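Local coordinates for MmoQ Response regulator (Methylococcus capsulatus, PDB 3LJX), which probably makes cyclic di-GMP from two GTP as a full-length response regulator, of which this chain is the HDOD-containing piece, at residues W4-L15 with L184-W192. Sequence-based numbering, arbitrary orientation.
Sequences WNMHKPMLCDSL and LTRMLLTDW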
loop_
_atom_site.group_PDB
_atom_site.type_symbol
_atom_site.label_atom_id
_atom_site.label_comp_id
_atom_site.label_asym_id
_atom_site.label_seq_id
_atom_site.Cartn_x
_atom_site.Cartn_y
_atom_site.Cartn_z
ATOM N N TRP A 4 9.185 17.456 6.733
ATOM C CA TRP A 4 9.252 17.294 5.295
ATOM C C TRP A 4 10.613 17.736 4.782
ATOM O O TRP A 4 10.937 18.926 4.769
ATOM C CB TRP A 4 8.155 18.089 4.592
ATOM C CG TRP A 4 8.224 17.948 3.094
ATOM C CD1 TRP A 4 9.007 18.676 2.235
ATOM C CD2 TRP A 4 7.499 17.010 2.279
ATOM N NE1 TRP A 4 8.796 18.263 0.939
ATOM C CE2 TRP A 4 7.875 17.243 0.935
ATOM C CE3 TRP A 4 6.563 16.000 2.552
ATOM C CZ2 TRP A 4 7.348 16.502 -0.137
ATOM C CZ3 TRP A 4 6.040 15.266 1.490
ATOM C CH2 TRP A 4 6.438 15.517 0.162
ATOM N N ASN A 5 11.411 16.758 4.378
ATOM C CA ASN A 5 12.733 17.002 3.833
ATOM C C ASN A 5 12.614 17.097 2.319
ATOM O O ASN A 5 12.255 16.115 1.647
ATOM C CB ASN A 5 13.649 15.842 4.194
ATOM C CG ASN A 5 15.086 16.103 3.809
ATOM O OD1 ASN A 5 15.939 16.322 4.683
ATOM N ND2 ASN A 5 15.375 16.082 2.497
HETATM N N MSE A 6 12.908 18.272 1.777
HETATM C CA MSE A 6 12.646 18.541 0.359
HETATM C C MSE A 6 13.449 17.623 -0.555
HETATM O O MSE A 6 12.939 17.115 -1.556
HETATM C CB MSE A 6 12.949 19.997 0.044
HETATM C CG MSE A 6 13.211 20.274 -1.424
HETATM SE SE MSE A 6 13.708 22.134 -1.719
HETATM C CE MSE A 6 14.318 22.009 -3.565
ATOM N N HIS A 7 14.700 17.386 -0.191
ATOM C CA HIS A 7 15.536 16.515 -0.989
ATOM C C HIS A 7 15.082 15.068 -0.911
ATOM O O HIS A 7 15.082 14.357 -1.924
ATOM C CB HIS A 7 16.987 16.604 -0.540
ATOM C CG HIS A 7 17.919 15.819 -1.399
ATOM N ND1 HIS A 7 18.695 14.792 -0.912
ATOM C CD2 HIS A 7 18.186 15.900 -2.724
ATOM C CE1 HIS A 7 19.416 14.284 -1.895
ATOM N NE2 HIS A 7 19.122 14.936 -3.007
ATOM N N LYS A 8 14.723 14.627 0.295
ATOM C CA LYS A 8 14.295 13.252 0.494
ATOM C C LYS A 8 13.046 13.169 1.386
ATOM O O LYS A 8 13.129 12.815 2.566
ATOM C CB LYS A 8 15.434 12.407 1.059
ATOM C CG LYS A 8 15.099 10.936 1.074
ATOM C CD LYS A 8 16.163 10.091 1.750
ATOM C CE LYS A 8 15.752 8.618 1.728
ATOM N NZ LYS A 8 16.808 7.719 2.262
ATOM N N PRO A 9 11.885 13.518 0.815
ATOM C CA PRO A 9 10.599 13.518 1.528
ATOM C C PRO A 9 10.325 12.153 2.141
ATOM O O PRO A 9 10.507 11.138 1.482
ATOM C CB PRO A 9 9.580 13.795 0.424
ATOM C CG PRO A 9 10.372 14.440 -0.689
ATOM C CD PRO A 9 11.751 13.874 -0.610
HETATM N N MSE A 10 9.873 12.130 3.386
HETATM C CA MSE A 10 9.709 10.876 4.085
HETATM C C MSE A 10 8.755 11.025 5.272
HETATM O O MSE A 10 9.096 11.662 6.268
HETATM C CB MSE A 10 11.087 10.411 4.546
HETATM C CG MSE A 10 11.078 9.204 5.411
HETATM SE SE MSE A 10 10.531 7.609 4.479
HETATM C CE MSE A 10 9.699 6.783 6.014
ATOM N N LEU A 11 7.553 10.456 5.160
ATOM C CA LEU A 11 6.622 10.393 6.294
ATOM C C LEU A 11 6.367 8.940 6.635
ATOM O O LEU A 11 6.238 8.094 5.750
ATOM C CB LEU A 11 5.275 11.066 5.984
ATOM C CG LEU A 11 5.223 12.593 5.935
ATOM C CD1 LEU A 11 5.908 13.097 4.659
ATOM C CD2 LEU A 11 3.788 13.105 6.027
ATOM N N CYS A 12 6.288 8.634 7.921
ATOM C CA CYS A 12 5.889 7.288 8.292
ATOM C C CYS A 12 5.128 7.290 9.615
ATOM O O CYS A 12 3.953 6.931 9.650
ATOM C CB CYS A 12 7.092 6.334 8.312
ATOM S SG CYS A 12 6.628 4.592 8.493
ATOM N N ASP A 13 5.780 7.733 10.685
ATOM C CA ASP A 13 5.143 7.733 11.994
ATOM C C ASP A 13 3.855 8.546 11.998
ATOM O O ASP A 13 2.924 8.223 12.719
ATOM C CB ASP A 13 6.105 8.243 13.070
ATOM C CG ASP A 13 7.312 7.326 13.265
ATOM O OD1 ASP A 13 7.262 6.146 12.843
ATOM O OD2 ASP A 13 8.319 7.787 13.846
ATOM N N SER A 14 3.793 9.581 11.169
ATOM C CA SER A 14 2.683 10.529 11.210
ATOM C C SER A 14 1.502 10.138 10.321
ATOM O O SER A 14 0.476 10.824 10.315
ATOM C CB SER A 14 3.161 11.924 10.797
ATOM O OG SER A 14 3.370 11.988 9.383
ATOM N N LEU A 15 1.633 9.071 9.543
ATOM C CA LEU A 15 0.516 8.700 8.667
ATOM C C LEU A 15 -0.675 8.206 9.510
ATOM O O LEU A 15 -0.505 7.400 10.429
ATOM C CB LEU A 15 0.942 7.650 7.637
ATOM C CG LEU A 15 2.132 7.996 6.715
ATOM C CD1 LEU A 15 2.566 6.768 5.923
ATOM C CD2 LEU A 15 1.816 9.155 5.763
ATOM N N LEU A 184 6.622 9.288 -4.769
ATOM C CA LEU A 184 6.689 9.270 -3.322
ATOM C C LEU A 184 6.447 7.833 -2.807
ATOM O O LEU A 184 7.159 7.347 -1.931
ATOM C CB LEU A 184 5.665 10.250 -2.748
ATOM C CG LEU A 184 6.060 10.969 -1.467
ATOM C CD1 LEU A 184 4.821 11.484 -0.720
ATOM C CD2 LEU A 184 6.899 10.066 -0.597
ATOM N N THR A 185 5.455 7.150 -3.370
ATOM C CA THR A 185 5.198 5.761 -3.001
ATOM C C THR A 185 6.462 4.897 -3.118
ATOM O O THR A 185 6.862 4.196 -2.168
ATOM C CB THR A 185 4.074 5.165 -3.862
ATOM O OG1 THR A 185 2.833 5.810 -3.534
ATOM C CG2 THR A 185 3.952 3.666 -3.613
ATOM N N ARG A 186 7.101 4.967 -4.277
ATOM C CA ARG A 186 8.305 4.166 -4.530
ATOM C C ARG A 186 9.411 4.500 -3.552
ATOM O O ARG A 186 10.129 3.608 -3.093
ATOM C CB ARG A 186 8.824 4.363 -5.954
ATOM C CG ARG A 186 7.767 4.122 -7.040
ATOM C CD ARG A 186 8.418 4.010 -8.443
ATOM N NE ARG A 186 8.862 5.299 -8.976
ATOM C CZ ARG A 186 8.076 6.138 -9.651
ATOM N NH1 ARG A 186 6.801 5.825 -9.872
ATOM N NH2 ARG A 186 8.560 7.289 -10.110
HETATM N N MSE A 187 9.556 5.781 -3.231
HETATM C CA MSE A 187 10.605 6.187 -2.302
HETATM C C MSE A 187 10.289 5.675 -0.912
HETATM O O MSE A 187 11.176 5.209 -0.214
HETATM C CB MSE A 187 10.776 7.701 -2.266
HETATM C CG MSE A 187 11.245 8.302 -3.591
HETATM SE SE MSE A 187 11.224 10.260 -3.494
HETATM C CE MSE A 187 12.437 10.502 -1.981
ATOM N N LEU A 188 9.019 5.757 -0.521
ATOM C CA LEU A 188 8.584 5.240 0.776
ATOM C C LEU A 188 8.857 3.728 0.836
ATOM O O LEU A 188 9.491 3.228 1.783
ATOM C CB LEU A 188 7.093 5.540 0.985
ATOM C CG LEU A 188 6.705 6.681 1.941
ATOM C CD1 LEU A 188 7.752 7.781 1.988
ATOM C CD2 LEU A 188 5.332 7.257 1.631
ATOM N N LEU A 189 8.397 3.008 -0.189
ATOM C CA LEU A 189 8.529 1.553 -0.209
ATOM C C LEU A 189 10.003 1.168 -0.185
ATOM O O LEU A 189 10.403 0.187 0.451
ATOM C CB LEU A 189 7.838 0.946 -1.441
ATOM C CG LEU A 189 6.313 1.052 -1.520
ATOM C CD1 LEU A 189 5.788 0.430 -2.819
ATOM C CD2 LEU A 189 5.643 0.400 -0.312
ATOM N N THR A 190 10.815 1.951 -0.878
ATOM C CA THR A 190 12.244 1.711 -0.861
ATOM C C THR A 190 12.813 1.956 0.545
ATOM O O THR A 190 13.582 1.135 1.053
ATOM C CB THR A 190 12.945 2.585 -1.882
ATOM O OG1 THR A 190 12.554 2.163 -3.189
ATOM C CG2 THR A 190 14.462 2.476 -1.737
ATOM N N ASP A 191 12.421 3.057 1.185
ATOM C CA ASP A 191 12.868 3.306 2.560
ATOM C C ASP A 191 12.429 2.187 3.499
ATOM O O ASP A 191 13.145 1.869 4.437
ATOM C CB ASP A 191 12.377 4.651 3.117
ATOM C CG ASP A 191 13.128 5.059 4.412
ATOM O OD1 ASP A 191 14.379 5.217 4.350
ATOM O OD2 ASP A 191 12.486 5.225 5.487
ATOM N N TRP A 192 11.260 1.592 3.249
ATOM C CA TRP A 192 10.711 0.605 4.182
ATOM C C TRP A 192 11.236 -0.814 3.958
ATOM O O TRP A 192 10.828 -1.752 4.652
ATOM C CB TRP A 192 9.180 0.621 4.159
ATOM C CG TRP A 192 8.630 1.950 4.520
ATOM C CD1 TRP A 192 9.325 3.014 5.042
ATOM C CD2 TRP A 192 7.279 2.385 4.375
ATOM N NE1 TRP A 192 8.477 4.081 5.239
ATOM C CE2 TRP A 192 7.214 3.719 4.839
ATOM C CE3 TRP A 192 6.111 1.776 3.901
ATOM C CZ2 TRP A 192 6.032 4.452 4.840
ATOM C CZ3 TRP A 192 4.936 2.503 3.904
ATOM C CH2 TRP A 192 4.903 3.827 4.372
#
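Cys12, Met10 and Leu15 gather round the indole of Trp192, the residue just after helix 181-191 of the all-helical HDOD domain. The irregular N-terminal segment 4-15 runs along this helix before helix 19-29 begins. No hydrogen bond joins the two segments, and the packing is mainly apolar. Cys12 SG makes a sulfur-aromatic contact, 3.7 Å from Trp192 CZ2, approaching the ring obliquely. Leu15 CD1 comes to the ring edge, 4.1 Å from Trp192 CH2. Leu11 O lies in the indole plane, 3.8 Å from Trp192 CZ2. The selenomethionine Met10 is poorly ordered. Its CG is anti to the backbone N (chi1 174°), and bends further out carry the methyl to the pyrrole edge of the indole. Its SE lies 3.7 Å from Leu188 CD1. Without the indole of Trp192, with an alanine here, Cys12 SG and Leu15 CD1 would probably face a gap and lose their aromatic partner. One turn before Asp191, the methyl of selenomethionine Met187 meets Pro9 CD at 3.7 Å. The extended Lys8 chain brings NZ to 4.1 Å from Asp191 OD1, too far for a salt bridge. Behind this layer, helix 47-58 flanks the indole through Arg55, and Asn58 ND2 hydrogen-bonds to Trp192 O. Trp4 meets Trp153 edge-to-face, while Pro9 CB sits 3.5 Å above the plane of the Trp4 ring, toward its rim.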